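Local coordinates for MHC class I antigen (Anolis carolinensis, PDB 7CPO), which probably presents short peptides on the cell surface to T cells, as a class I heavy chain paired with beta2-microglobulin, at residues Val191-Asp196 with Glu201-Arg206; His5-Phe10 with Gln33-Tyr38; Tyr88-Gly93 with Ala118-Asp123; Leu132-Ala137 with Glu156-Tyr161. All blocks are in the same frame, centred on the assembly; numbering follows the deposited sequence.

Contact 1: Val191-Asp196 with Glu201-Arg206; sequences VTRKED and ETLICR
Thr192 and Ile204 form an antiparallel hydrogen-bonded pair. Thr192 N gives to Ile204 O at 2.9 Å, and Ile204 N returns a bond of the same length to Thr192 O. Past the strand end, Lys194 N reaches Thr202 O in a weak bond.

The charged part is a network. Arg193 sets off with CG anti to N (chi1 173°) and bends at chi3 (74°), which brings NH1 to Glu201 OE2 at 2.8 Å, from above the carboxylate plane; the two flat groups are turned 49° apart. The same guanidinium holds Asp196 OD1 end-on with NH1 and NH2. Glu201 OE1 has a second partner in Arg256.

Apolar contacts lie on both faces. Leu203 CD2 packs against Arg193 CG at 3.9 Å. On the face of Thr192 and Ile204, Ile204 CD1 is touched by Lys194 CG at 3.4 Å, from the loop just past the strand. Thr192 OG1 bonds to Gln97 of beta2-microglobulin, and Lys194 NZ forms a salt bridge with Asp96 of beta2-microglobulin.

Strands 188-193 and 201-210 form a beta hairpin, with 188-193 at the sheet edge, in the immunoglobulin C1-set domain.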
loop_
_atom_site.group_PDB
_atom_site.type_symbol
_atom_site.label_atom_id
_atom_site.label_comp_id
_atom_site.label_asym_id
_atom_site.label_seq_id
_atom_site.Cartn_x
_atom_site.Cartn_y
_atom_site.Cartn_z
ATOM N N VAL A 191 -7.024 16.501 -19.680
ATOM C CA VAL A 191 -7.041 17.826 -19.064
ATOM C C VAL A 191 -8.468 18.345 -19.074
ATOM O O VAL A 191 -9.105 18.405 -20.131
ATOM C CB VAL A 191 -6.109 18.818 -19.788
ATOM C CG1 VAL A 191 -6.088 20.142 -19.038
ATOM C CG2 VAL A 191 -4.704 18.264 -19.921
ATOM N N THR A 192 -8.965 18.737 -17.910
ATOM C CA THR A 192 -10.227 19.440 -17.808
ATOM C C THR A 192 -10.012 20.842 -17.226
ATOM O O THR A 192 -8.917 21.208 -16.784
ATOM C CB THR A 192 -11.219 18.638 -16.963
ATOM O OG1 THR A 192 -10.626 18.348 -15.692
ATOM C CG2 THR A 192 -11.603 17.332 -17.674
ATOM N N ARG A 193 -11.090 21.627 -17.230
ATOM C CA ARG A 193 -11.085 23.036 -16.858
ATOM C C ARG A 193 -12.328 23.286 -16.022
ATOM O O ARG A 193 -13.423 22.922 -16.451
ATOM C CB ARG A 193 -11.085 23.910 -18.119
ATOM C CG ARG A 193 -11.237 25.392 -17.882
ATOM C CD ARG A 193 -11.610 26.079 -19.188
ATOM N NE ARG A 193 -13.000 25.820 -19.534
ATOM C CZ ARG A 193 -14.029 26.498 -19.036
ATOM N NH1 ARG A 193 -13.822 27.490 -18.181
ATOM N NH2 ARG A 193 -15.265 26.189 -19.403
ATOM N N LYS A 194 -12.184 23.914 -14.852
ATOM C CA LYS A 194 -13.215 23.779 -13.823
ATOM C C LYS A 194 -14.240 24.913 -13.774
ATOM O O LYS A 194 -15.431 24.660 -13.985
ATOM C CB LYS A 194 -12.565 23.575 -12.455
ATOM C CG LYS A 194 -12.472 22.098 -12.103
ATOM C CD LYS A 194 -13.746 21.560 -11.468
ATOM C CE LYS A 194 -13.618 21.511 -9.953
ATOM N NZ LYS A 194 -14.902 21.151 -9.300
ATOM N N GLU A 195 -13.848 26.144 -13.450
ATOM C CA GLU A 195 -14.859 27.174 -13.208
ATOM C C GLU A 195 -14.808 28.257 -14.283
ATOM O O GLU A 195 -13.723 28.705 -14.669
ATOM C CB GLU A 195 -14.709 27.779 -11.808
ATOM C CG GLU A 195 -13.534 28.682 -11.676
ATOM C CD GLU A 195 -13.221 29.061 -10.255
ATOM O OE1 GLU A 195 -14.097 29.667 -9.594
ATOM O OE2 GLU A 195 -12.087 28.758 -9.809
ATOM N N ASP A 196 -15.994 28.653 -14.782
ATOM C CA ASP A 196 -16.140 29.766 -15.726
ATOM C C ASP A 196 -16.152 31.131 -15.038
ATOM O O ASP A 196 -15.904 32.152 -15.697
ATOM C CB ASP A 196 -17.438 29.622 -16.536
ATOM C CG ASP A 196 -17.253 28.829 -17.819
ATOM O OD1 ASP A 196 -16.448 27.876 -17.815
ATOM O OD2 ASP A 196 -17.918 29.161 -18.831
ATOM N N GLU A 201 -9.426 30.168 -13.338
ATOM C CA GLU A 201 -9.733 28.791 -13.710
ATOM C C GLU A 201 -8.725 27.850 -13.075
ATOM O O GLU A 201 -7.545 28.187 -12.944
ATOM C CB GLU A 201 -9.704 28.588 -15.233
ATOM C CG GLU A 201 -10.907 29.131 -15.971
ATOM C CD GLU A 201 -10.796 28.991 -17.479
ATOM O OE1 GLU A 201 -9.751 28.503 -17.972
ATOM O OE2 GLU A 201 -11.754 29.385 -18.175
ATOM N N THR A 202 -9.196 26.668 -12.681
ATOM C CA THR A 202 -8.320 25.574 -12.269
ATOM C C THR A 202 -8.254 24.555 -13.402
ATOM O O THR A 202 -9.288 24.020 -13.826
ATOM C CB THR A 202 -8.804 24.906 -10.982
ATOM O OG1 THR A 202 -8.907 25.881 -9.945
ATOM C CG2 THR A 202 -7.800 23.824 -10.544
ATOM N N LEU A 203 -7.046 24.304 -13.901
ATOM C CA LEU A 203 -6.821 23.281 -14.914
ATOM C C LEU A 203 -6.429 21.974 -14.228
ATOM O O LEU A 203 -5.426 21.925 -13.501
ATOM C CB LEU A 203 -5.741 23.728 -15.902
ATOM C CG LEU A 203 -6.006 24.982 -16.757
ATOM C CD1 LEU A 203 -4.954 25.144 -17.863
ATOM C CD2 LEU A 203 -7.414 24.976 -17.345
ATOM N N ILE A 204 -7.211 20.918 -14.454
ATOM C CA ILE A 204 -6.981 19.624 -13.812
ATOM C C ILE A 204 -6.398 18.645 -14.823
ATOM O O ILE A 204 -6.941 18.467 -15.919
ATOM C CB ILE A 204 -8.268 19.060 -13.199
ATOM C CG1 ILE A 204 -8.815 20.028 -12.155
ATOM C CG2 ILE A 204 -8.005 17.688 -12.587
ATOM C CD1 ILE A 204 -10.167 19.631 -11.647
ATOM N N CYS A 205 -5.300 18.003 -14.454
ATOM C CA CYS A 205 -4.701 16.956 -15.275
ATOM C C CYS A 205 -4.934 15.602 -14.601
ATOM O O CYS A 205 -4.328 15.312 -13.563
ATOM C CB CYS A 205 -3.216 17.233 -15.480
ATOM S SG CYS A 205 -2.473 16.038 -16.550
ATOM N N ARG A 206 -5.828 14.785 -15.175
ATOM C CA ARG A 206 -6.084 13.428 -14.694
ATOM C C ARG A 206 -5.196 12.459 -15.461
ATOM O O ARG A 206 -5.177 12.468 -16.698
ATOM C CB ARG A 206 -7.549 13.014 -14.863
ATOM C CG ARG A 206 -7.724 11.467 -14.959
ATOM C CD ARG A 206 -8.995 10.974 -15.707
ATOM N NE ARG A 206 -10.022 10.593 -14.747
ATOM C CZ ARG A 206 -10.237 9.358 -14.308
ATOM N NH1 ARG A 206 -9.520 8.334 -14.756
ATOM N NH2 ARG A 206 -11.188 9.151 -13.417
#

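Contact 2: His5-Phe10 with Gln33-Tyr38; sequences HSMRYF and QEFVSY
The hydroxyl of Tyr9 meets Phe35 across the buried floor of the peptide groove. Tyr9 OH lies 3.7 Å from Phe35 CZ, and the two side chains cross at about a right angle. Phe35 CG sits between its own backbone N and carbonyl carbon (chi1 73°), and the ring runs from there toward strand 5-14. Val36 adds a second touch, with CG2 3.9 Å from Tyr9 CE1. The same methyl lies 3.6 Å above one face of the Phe35 ring, offset toward its rim. Tyr9, Phe35 and Val36 thus make the close part of the contact.

The Met7 side is looser. Met7 CG comes only to 4.4 Å from Phe35 CE2. The backbones stay apart, for strand 25-30 lies between these two strands in the sheet. The closest approach of the strand axes is 9.1 Å, at an angle of 56°. Gln33 and Glu34 are partly exposed and take no part in the contact with 5-10; Gln33 OE1 accepts a hydrogen bond from Trp51 NE1.

The contact is wholly by side chains and mostly apolar. The one polar side-chain atom in these touches, Tyr9 OH, finds its partners elsewhere: it bonds to the backbone of the bound peptide and to Tyr45 OH. The ring that carries this peptide-bonding hydroxyl is thus flanked by apolar side chains, which probably limit its movement.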
loop_
_atom_site.group_PDB
_atom_site.type_symbol
_atom_site.label_atom_id
_atom_site.label_comp_id
_atom_site.label_asym_id
_atom_site.label_seq_id
_atom_site.Cartn_x
_atom_site.Cartn_y
_atom_site.Cartn_z
ATOM N N HIS A 5 14.148 -4.540 -7.510
ATOM C CA HIS A 5 12.954 -5.310 -7.182
ATOM C C HIS A 5 13.007 -5.770 -5.732
ATOM O O HIS A 5 14.081 -5.929 -5.140
ATOM C CB HIS A 5 12.795 -6.538 -8.085
ATOM C CG HIS A 5 12.665 -6.197 -9.528
ATOM N ND1 HIS A 5 11.494 -5.719 -10.075
ATOM C CD2 HIS A 5 13.569 -6.225 -10.533
ATOM C CE1 HIS A 5 11.677 -5.485 -11.360
ATOM N NE2 HIS A 5 12.931 -5.772 -11.660
ATOM N N SER A 6 11.835 -6.029 -5.173
ATOM C CA SER A 6 11.751 -6.346 -3.763
ATOM C C SER A 6 10.654 -7.368 -3.513
ATOM O O SER A 6 9.665 -7.450 -4.249
ATOM C CB SER A 6 11.490 -5.083 -2.951
ATOM O OG SER A 6 10.238 -4.542 -3.342
ATOM N N MET A 7 10.848 -8.151 -2.463
ATOM C CA MET A 7 9.802 -8.972 -1.867
ATOM C C MET A 7 9.568 -8.478 -0.446
ATOM O O MET A 7 10.523 -8.306 0.318
ATOM C CB MET A 7 10.184 -10.449 -1.849
ATOM C CG MET A 7 9.081 -11.307 -1.264
ATOM S SD MET A 7 9.571 -13.007 -1.053
ATOM C CE MET A 7 10.506 -12.947 0.464
ATOM N N ARG A 8 8.306 -8.262 -0.091
ATOM C CA ARG A 8 7.962 -7.511 1.107
ATOM C C ARG A 8 6.772 -8.178 1.789
ATOM O O ARG A 8 5.745 -8.399 1.137
ATOM C CB ARG A 8 7.621 -6.053 0.730
ATOM C CG ARG A 8 8.839 -5.103 0.507
ATOM C CD ARG A 8 8.673 -4.031 -0.598
ATOM N NE ARG A 8 7.361 -3.386 -0.586
ATOM C CZ ARG A 8 6.491 -3.445 -1.600
ATOM N NH1 ARG A 8 6.806 -4.116 -2.705
ATOM N NH2 ARG A 8 5.299 -2.853 -1.516
ATOM N N TYR A 9 6.898 -8.485 3.089
ATOM C CA TYR A 9 5.788 -8.979 3.905
ATOM C C TYR A 9 5.341 -7.940 4.935
ATOM O O TYR A 9 6.165 -7.250 5.546
ATOM C CB TYR A 9 6.162 -10.278 4.628
ATOM C CG TYR A 9 6.199 -11.450 3.686
ATOM C CD1 TYR A 9 5.019 -12.046 3.250
ATOM C CD2 TYR A 9 7.403 -11.949 3.210
ATOM C CE1 TYR A 9 5.039 -13.120 2.364
ATOM C CE2 TYR A 9 7.443 -13.019 2.321
ATOM C CZ TYR A 9 6.251 -13.597 1.902
ATOM O OH TYR A 9 6.263 -14.665 1.030
ATOM N N PHE A 10 4.030 -7.846 5.147
ATOM C CA PHE A 10 3.460 -6.870 6.067
ATOM C C PHE A 10 2.457 -7.576 6.966
ATOM O O PHE A 10 1.427 -8.072 6.489
ATOM C CB PHE A 10 2.765 -5.729 5.318
ATOM C CG PHE A 10 3.651 -4.977 4.382
ATOM C CD1 PHE A 10 4.282 -3.806 4.800
ATOM C CD2 PHE A 10 3.819 -5.411 3.067
ATOM C CE1 PHE A 10 5.090 -3.070 3.916
ATOM C CE2 PHE A 10 4.622 -4.698 2.185
ATOM C CZ PHE A 10 5.259 -3.507 2.607
ATOM N N GLN A 33 3.034 -5.482 -6.220
ATOM C CA GLN A 33 1.963 -6.401 -6.617
ATOM C C GLN A 33 1.761 -7.414 -5.500
ATOM O O GLN A 33 2.699 -8.124 -5.126
ATOM C CB GLN A 33 2.275 -7.133 -7.921
ATOM C CG GLN A 33 1.164 -8.054 -8.390
ATOM C CD GLN A 33 1.351 -8.526 -9.843
ATOM O OE1 GLN A 33 1.071 -9.689 -10.181
ATOM N NE2 GLN A 33 1.839 -7.622 -10.705
ATOM N N GLU A 34 0.559 -7.471 -4.950
ATOM C CA GLU A 34 0.297 -8.441 -3.903
ATOM C C GLU A 34 0.195 -9.828 -4.525
ATOM O O GLU A 34 -0.461 -10.003 -5.547
ATOM C CB GLU A 34 -0.978 -8.079 -3.159
ATOM C CG GLU A 34 -1.399 -9.124 -2.161
ATOM C CD GLU A 34 -2.716 -8.800 -1.488
ATOM O OE1 GLU A 34 -3.258 -7.699 -1.725
ATOM O OE2 GLU A 34 -3.205 -9.651 -0.721
ATOM N N PHE A 35 0.881 -10.814 -3.957
ATOM C CA PHE A 35 0.819 -12.149 -4.530
ATOM C C PHE A 35 0.350 -13.224 -3.561
ATOM O O PHE A 35 -0.144 -14.262 -4.021
ATOM C CB PHE A 35 2.180 -12.553 -5.139
ATOM C CG PHE A 35 3.270 -12.888 -4.121
ATOM C CD1 PHE A 35 3.600 -14.214 -3.840
ATOM C CD2 PHE A 35 4.007 -11.883 -3.513
ATOM C CE1 PHE A 35 4.610 -14.529 -2.937
ATOM C CE2 PHE A 35 5.008 -12.186 -2.618
ATOM C CZ PHE A 35 5.306 -13.514 -2.321
ATOM N N VAL A 36 0.440 -13.002 -2.247
ATOM C CA VAL A 36 -0.068 -13.948 -1.263
ATOM C C VAL A 36 -0.685 -13.149 -0.134
ATOM O O VAL A 36 -0.337 -11.990 0.095
ATOM C CB VAL A 36 1.030 -14.891 -0.697
ATOM C CG1 VAL A 36 1.443 -15.942 -1.744
ATOM C CG2 VAL A 36 2.242 -14.069 -0.210
ATOM N N SER A 37 -1.626 -13.766 0.572
ATOM C CA SER A 37 -2.024 -13.161 1.828
ATOM C C SER A 37 -2.483 -14.265 2.756
ATOM O O SER A 37 -2.875 -15.349 2.322
ATOM C CB SER A 37 -3.103 -12.077 1.661
ATOM O OG SER A 37 -4.400 -12.589 1.796
ATOM N N TYR A 38 -2.359 -14.015 4.035
ATOM C CA TYR A 38 -2.838 -14.957 5.021
ATOM C C TYR A 38 -4.131 -14.366 5.534
ATOM O O TYR A 38 -4.143 -13.374 6.263
ATOM C CB TYR A 38 -1.843 -15.194 6.138
ATOM C CG TYR A 38 -2.429 -16.002 7.267
ATOM C CD1 TYR A 38 -2.445 -17.385 7.219
ATOM C CD2 TYR A 38 -2.972 -15.378 8.379
ATOM C CE1 TYR A 38 -2.975 -18.124 8.253
ATOM C CE2 TYR A 38 -3.502 -16.106 9.414
ATOM C CZ TYR A 38 -3.508 -17.480 9.350
ATOM O OH TYR A 38 -4.040 -18.196 10.398
#

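Contact 3: Tyr88-Gly93 with Ala118-Asp123; sequences YNQSGG and AYDGRD
Gln90 reaches from the loop after helix 62-87 to Tyr119, at the start of the hairpin turn between strands 111-119 and 122-128. Its CB points toward the turn. CG is anti to the carbonyl carbon (chi1 -56°), and the chain runs on extended, carrying the amide to the hydroxyl end of Tyr119. There NE2 lies at the ring edge, near the ring plane. It gives a weak hydrogen bond to Tyr119 OH at 3.0 Å, with a bent angle of 123°. NE2 also comes within 3.7 Å of Tyr119 CE2. The other tip atom, OE1, takes a hydrogen from a water at 3.1 Å. That water also donates to Asp120 OD2 and accepts from Arg122 NH2 at 2.6 Å.

Tyr88 packs beside this polar group. Its ring is near parallel to that of Tyr119, with planes at 23°, but the two are slid apart and barely overlap. The closest atoms are Tyr88 CE2 and Tyr119 CD2, at 3.7 Å. Asp120 OD2 lies over one face of the Tyr119 ring, offset toward its rim, and Asp120 OD1 bonds to Thr96 N.

Tyr119 to Arg122 is a type I' turn. One direct bond, itself weak, spans the gap; the water makes one bond to Gln90 and two to the hairpin. Loop and turn are therefore joined by aromatic packing and by a shared water that bridges amide, carboxylate and guanidinium.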
loop_
_atom_site.group_PDB
_atom_site.type_symbol
_atom_site.label_atom_id
_atom_site.label_comp_id
_atom_site.label_asym_id
_atom_site.label_seq_id
_atom_site.Cartn_x
_atom_site.Cartn_y
_atom_site.Cartn_z
ATOM N N TYR A 88 5.274 -1.776 28.804
ATOM C CA TYR A 88 4.845 -0.388 28.870
ATOM C C TYR A 88 3.849 -0.149 30.004
ATOM O O TYR A 88 3.336 0.971 30.139
ATOM C CB TYR A 88 4.255 0.033 27.521
ATOM C CG TYR A 88 5.305 0.162 26.432
ATOM C CD1 TYR A 88 6.061 1.325 26.297
ATOM C CD2 TYR A 88 5.561 -0.891 25.553
ATOM C CE1 TYR A 88 7.031 1.447 25.307
ATOM C CE2 TYR A 88 6.532 -0.778 24.559
ATOM C CZ TYR A 88 7.264 0.392 24.447
ATOM O OH TYR A 88 8.223 0.507 23.467
ATOM N N ASN A 89 3.598 -1.168 30.835
ATOM C CA ASN A 89 2.700 -1.086 31.992
ATOM C C ASN A 89 1.388 -0.376 31.647
ATOM O O ASN A 89 1.033 0.653 32.231
ATOM C CB ASN A 89 3.390 -0.407 33.177
ATOM C CG ASN A 89 2.544 -0.450 34.433
ATOM O OD1 ASN A 89 2.100 0.578 34.933
ATOM N ND2 ASN A 89 2.270 -1.662 34.919
ATOM N N GLN A 90 0.658 -0.943 30.691
ATOM C CA GLN A 90 -0.603 -0.385 30.225
ATOM C C GLN A 90 -1.735 -1.325 30.620
ATOM O O GLN A 90 -1.785 -2.467 30.151
ATOM C CB GLN A 90 -0.572 -0.181 28.714
ATOM C CG GLN A 90 0.585 0.683 28.251
ATOM C CD GLN A 90 0.687 0.733 26.742
ATOM O OE1 GLN A 90 0.932 1.784 26.150
ATOM N NE2 GLN A 90 0.503 -0.414 26.108
ATOM N N SER A 91 -2.640 -0.837 31.483
ATOM C CA SER A 91 -3.738 -1.673 31.970
ATOM C C SER A 91 -4.518 -2.283 30.815
ATOM O O SER A 91 -4.961 -3.432 30.898
ATOM C CB SER A 91 -4.671 -0.861 32.873
ATOM O OG SER A 91 -3.939 0.082 33.634
ATOM N N GLY A 92 -4.699 -1.538 29.737
ATOM C CA GLY A 92 -5.075 -2.196 28.513
ATOM C C GLY A 92 -6.112 -1.468 27.704
ATOM O O GLY A 92 -7.289 -1.440 28.068
ATOM N N GLY A 93 -5.691 -0.879 26.598
ATOM C CA GLY A 93 -6.654 -0.408 25.625
ATOM C C GLY A 93 -6.562 -1.201 24.333
ATOM O O GLY A 93 -6.256 -2.400 24.347
ATOM N N ALA A 118 6.905 -2.611 14.964
ATOM C CA ALA A 118 6.365 -1.379 15.532
ATOM C C ALA A 118 5.255 -1.685 16.528
ATOM O O ALA A 118 4.390 -2.538 16.271
ATOM C CB ALA A 118 5.799 -0.455 14.458
ATOM N N TYR A 119 5.252 -0.957 17.645
ATOM C CA TYR A 119 4.168 -1.038 18.618
ATOM C C TYR A 119 3.348 0.244 18.580
ATOM O O TYR A 119 3.903 1.344 18.679
ATOM C CB TYR A 119 4.713 -1.272 20.026
ATOM C CG TYR A 119 3.650 -1.557 21.056
ATOM C CD1 TYR A 119 2.694 -2.543 20.837
ATOM C CD2 TYR A 119 3.621 -0.867 22.263
ATOM C CE1 TYR A 119 1.737 -2.825 21.786
ATOM C CE2 TYR A 119 2.668 -1.139 23.219
ATOM C CZ TYR A 119 1.730 -2.118 22.981
ATOM O OH TYR A 119 0.777 -2.399 23.936
ATOM N N ASP A 120 2.037 0.103 18.436
ATOM C CA ASP A 120 1.133 1.251 18.345
ATOM C C ASP A 120 1.623 2.285 17.332
ATOM O O ASP A 120 1.548 3.495 17.571
ATOM C CB ASP A 120 0.942 1.907 19.714
ATOM C CG ASP A 120 0.168 1.042 20.664
ATOM O OD1 ASP A 120 -0.715 0.308 20.185
ATOM O OD2 ASP A 120 0.432 1.095 21.883
ATOM N N GLY A 121 2.161 1.810 16.206
ATOM C CA GLY A 121 2.533 2.687 15.101
ATOM C C GLY A 121 3.854 3.424 15.236
ATOM O O GLY A 121 4.185 4.231 14.355
ATOM N N ARG A 122 4.603 3.185 16.312
ATOM C CA ARG A 122 5.925 3.743 16.560
ATOM C C ARG A 122 6.923 2.595 16.562
ATOM O O ARG A 122 6.594 1.480 16.986
ATOM C CB ARG A 122 5.969 4.459 17.916
ATOM C CG ARG A 122 5.057 5.672 18.000
ATOM C CD ARG A 122 5.051 6.317 19.398
ATOM N NE ARG A 122 5.005 5.346 20.495
ATOM C CZ ARG A 122 3.902 5.033 21.181
ATOM N NH1 ARG A 122 2.743 5.610 20.873
ATOM N NH2 ARG A 122 3.949 4.140 22.172
ATOM N N ASP A 123 8.137 2.864 16.079
ATOM C CA ASP A 123 9.178 1.842 16.050
ATOM C C ASP A 123 9.330 1.182 17.404
ATOM O O ASP A 123 9.305 1.847 18.443
ATOM C CB ASP A 123 10.531 2.428 15.648
ATOM C CG ASP A 123 10.538 2.993 14.261
ATOM O OD1 ASP A 123 9.653 2.634 13.466
ATOM O OD2 ASP A 123 11.473 3.754 13.950
HETATM O O HOH W 1 2.068 2.956 23.531
#

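Contact 4: Leu132-Ala137 with Glu156-Tyr161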
loop_
_atom_site.group_PDB
_atom_site.type_symbol
_atom_site.label_atom_id
_atom_site.label_comp_id
_atom_site.label_asym_id
_atom_site.label_seq_id
_atom_site.Cartn_x
_atom_site.Cartn_y
_atom_site.Cartn_z
ATOM N N LEU A 132 24.659 -7.577 13.368
ATOM C CA LEU A 132 23.929 -8.654 14.033
ATOM C C LEU A 132 23.541 -8.277 15.462
ATOM O O LEU A 132 23.701 -9.059 16.402
ATOM C CB LEU A 132 24.725 -9.952 14.011
ATOM C CG LEU A 132 24.604 -10.753 12.716
ATOM C CD1 LEU A 132 25.332 -12.063 12.850
ATOM C CD2 LEU A 132 23.149 -10.978 12.325
ATOM N N THR A 133 23.017 -7.062 15.624
ATOM C CA THR A 133 22.465 -6.600 16.893
ATOM C C THR A 133 21.105 -5.970 16.630
ATOM O O THR A 133 20.733 -5.700 15.483
ATOM C CB THR A 133 23.379 -5.577 17.588
ATOM O OG1 THR A 133 23.541 -4.431 16.749
ATOM C CG2 THR A 133 24.753 -6.180 17.887
ATOM N N TRP A 134 20.365 -5.698 17.703
ATOM C CA TRP A 134 19.024 -5.140 17.589
ATOM C C TRP A 134 18.998 -3.693 18.074
ATOM O O TRP A 134 19.639 -3.352 19.072
ATOM C CB TRP A 134 18.017 -5.991 18.379
ATOM C CG TRP A 134 17.855 -7.414 17.825
ATOM C CD1 TRP A 134 18.652 -8.491 18.088
ATOM C CD2 TRP A 134 16.845 -7.877 16.912
ATOM N NE1 TRP A 134 18.202 -9.601 17.404
ATOM C CE2 TRP A 134 17.090 -9.253 16.678
ATOM C CE3 TRP A 134 15.752 -7.262 16.271
ATOM C CZ2 TRP A 134 16.283 -10.029 15.828
ATOM C CZ3 TRP A 134 14.951 -8.032 15.432
ATOM C CH2 TRP A 134 15.226 -9.402 15.218
ATOM N N MET A 135 18.257 -2.843 17.357
ATOM C CA MET A 135 18.028 -1.456 17.748
ATOM C C MET A 135 16.678 -1.332 18.450
ATOM O O MET A 135 15.627 -1.392 17.805
ATOM C CB MET A 135 18.060 -0.524 16.538
ATOM C CG MET A 135 19.217 -0.732 15.622
ATOM S SD MET A 135 18.957 0.187 14.103
ATOM C CE MET A 135 18.164 1.685 14.738
ATOM N N ALA A 136 16.718 -1.105 19.757
ATOM C CA ALA A 136 15.526 -0.819 20.542
ATOM C C ALA A 136 15.191 0.660 20.454
ATOM O O ALA A 136 16.077 1.514 20.517
ATOM C CB ALA A 136 15.748 -1.205 22.006
ATOM N N ALA A 137 13.906 0.966 20.323
ATOM C CA ALA A 137 13.516 2.359 20.157
ATOM C C ALA A 137 13.373 3.093 21.485
ATOM O O ALA A 137 13.437 4.325 21.500
ATOM C CB ALA A 137 12.209 2.456 19.353
ATOM N N GLU A 156 21.498 -15.219 13.169
ATOM C CA GLU A 156 22.100 -15.594 11.896
ATOM C C GLU A 156 21.068 -16.185 10.939
ATOM O O GLU A 156 21.148 -15.947 9.728
ATOM C CB GLU A 156 23.266 -16.555 12.096
ATOM C CG GLU A 156 24.471 -15.890 12.759
ATOM C CD GLU A 156 25.467 -15.254 11.768
ATOM O OE1 GLU A 156 25.096 -14.983 10.598
ATOM O OE2 GLU A 156 26.625 -14.995 12.178
ATOM N N TYR A 157 20.070 -16.926 11.446
ATOM C CA TYR A 157 18.994 -17.381 10.560
ATOM C C TYR A 157 18.351 -16.208 9.844
ATOM O O TYR A 157 17.976 -16.319 8.671
ATOM C CB TYR A 157 17.899 -18.134 11.321
ATOM C CG TYR A 157 18.318 -19.391 12.019
ATOM C CD1 TYR A 157 19.389 -20.152 11.557
ATOM C CD2 TYR A 157 17.630 -19.829 13.147
ATOM C CE1 TYR A 157 19.763 -21.320 12.202
ATOM C CE2 TYR A 157 18.000 -20.978 13.798
ATOM C CZ TYR A 157 19.063 -21.728 13.320
ATOM O OH TYR A 157 19.423 -22.892 13.971
ATOM N N LYS A 158 18.198 -15.079 10.549
ATOM C CA LYS A 158 17.538 -13.925 9.956
ATOM C C LYS A 158 18.417 -13.262 8.904
ATOM O O LYS A 158 17.930 -12.912 7.822
ATOM C CB LYS A 158 17.141 -12.945 11.055
ATOM C CG LYS A 158 16.023 -13.469 11.890
ATOM C CD LYS A 158 15.711 -12.588 13.056
ATOM C CE LYS A 158 14.550 -13.192 13.867
ATOM N NZ LYS A 158 14.819 -14.591 14.234
ATOM N N LYS A 159 19.712 -13.105 9.191
ATOM C CA LYS A 159 20.649 -12.616 8.184
ATOM C C LYS A 159 20.651 -13.520 6.955
ATOM O O LYS A 159 20.551 -13.045 5.817
ATOM C CB LYS A 159 22.051 -12.523 8.784
ATOM C CG LYS A 159 23.126 -11.958 7.861
ATOM C CD LYS A 159 24.502 -11.977 8.561
ATOM C CE LYS A 159 25.573 -11.186 7.809
ATOM N NZ LYS A 159 25.751 -11.635 6.398
ATOM N N THR A 160 20.757 -14.834 7.169
ATOM C CA THR A 160 20.671 -15.777 6.061
ATOM C C THR A 160 19.361 -15.602 5.296
ATOM O O THR A 160 19.355 -15.524 4.057
ATOM C CB THR A 160 20.803 -17.203 6.593
ATOM O OG1 THR A 160 22.122 -17.380 7.128
ATOM C CG2 THR A 160 20.519 -18.257 5.486
ATOM N N TYR A 161 18.242 -15.513 6.020
ATOM C CA TYR A 161 16.956 -15.353 5.356
ATOM C C TYR A 161 16.925 -14.068 4.534
ATOM O O TYR A 161 16.504 -14.071 3.376
ATOM C CB TYR A 161 15.813 -15.365 6.369
ATOM C CG TYR A 161 14.489 -15.054 5.726
ATOM C CD1 TYR A 161 13.697 -16.072 5.196
ATOM C CD2 TYR A 161 14.044 -13.735 5.598
ATOM C CE1 TYR A 161 12.498 -15.785 4.575
ATOM C CE2 TYR A 161 12.842 -13.437 4.965
ATOM C CZ TYR A 161 12.076 -14.467 4.467
ATOM O OH TYR A 161 10.884 -14.175 3.859
#
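Leu132 packs against helix 152-176, where the edge of the beta sheet meets one of the two helical walls of the class I peptide-binding fold. With Thr133 it forms a G1 beta bulge opposite Asp128, at the start of edge strand 133-136. Its two methyls go to different residues. CD1 lies against the Glu156 carboxylate, 3.3 Å from OE2. CD2 rests on the aliphatic part of Lys159, 4.0 Å from CB. The Lys159 chain, with CG anti to the backbone N (chi1 -177°), runs on past the leucine, and its NZ pairs with Glu163.

Two residues on, Trp134 presents the rim of its six-membered ring to the helix. Lys158 crosses it at about a right angle. The indole NE1 is held by Asn155 OD1, and Trp148 meets the ring edge-to-face. The polar end of Lys158 goes on to the peptide, where NZ hydrogen-bonds to an aromatic side chain of the bound peptide. The touch on the tryptophan is made by the methylenes alone: Lys158 CD lies at the ring edge, near the ring plane, 3.8 Å from Trp134 CZ2.

Contacts 2, 3 and 4 belong to the peptide-binding platform and reach one eight-stranded sheet. Contact 1 lies apart in the immunoglobulin domain, its centre about 37 Å from that of contact 2 and about 51 Å from that of contact 4. Contacts 2 and 4 touch beside the bound peptide: Met7 CE lies 3.6 Å from Tyr161 OH, and both contacts supply hydroxyls that bond to the peptide backbone. Contacts 3 and 4 lie on neighbouring strands and touch where Asp123 O is 3.1 Å from Ala137 CB, just past strand 133-136. Contacts 2 and 3 stay about 10 Å apart at their nearest atoms. Beta2-microglobulin is reached from contacts 1, 2 and 3, so it spans both domains.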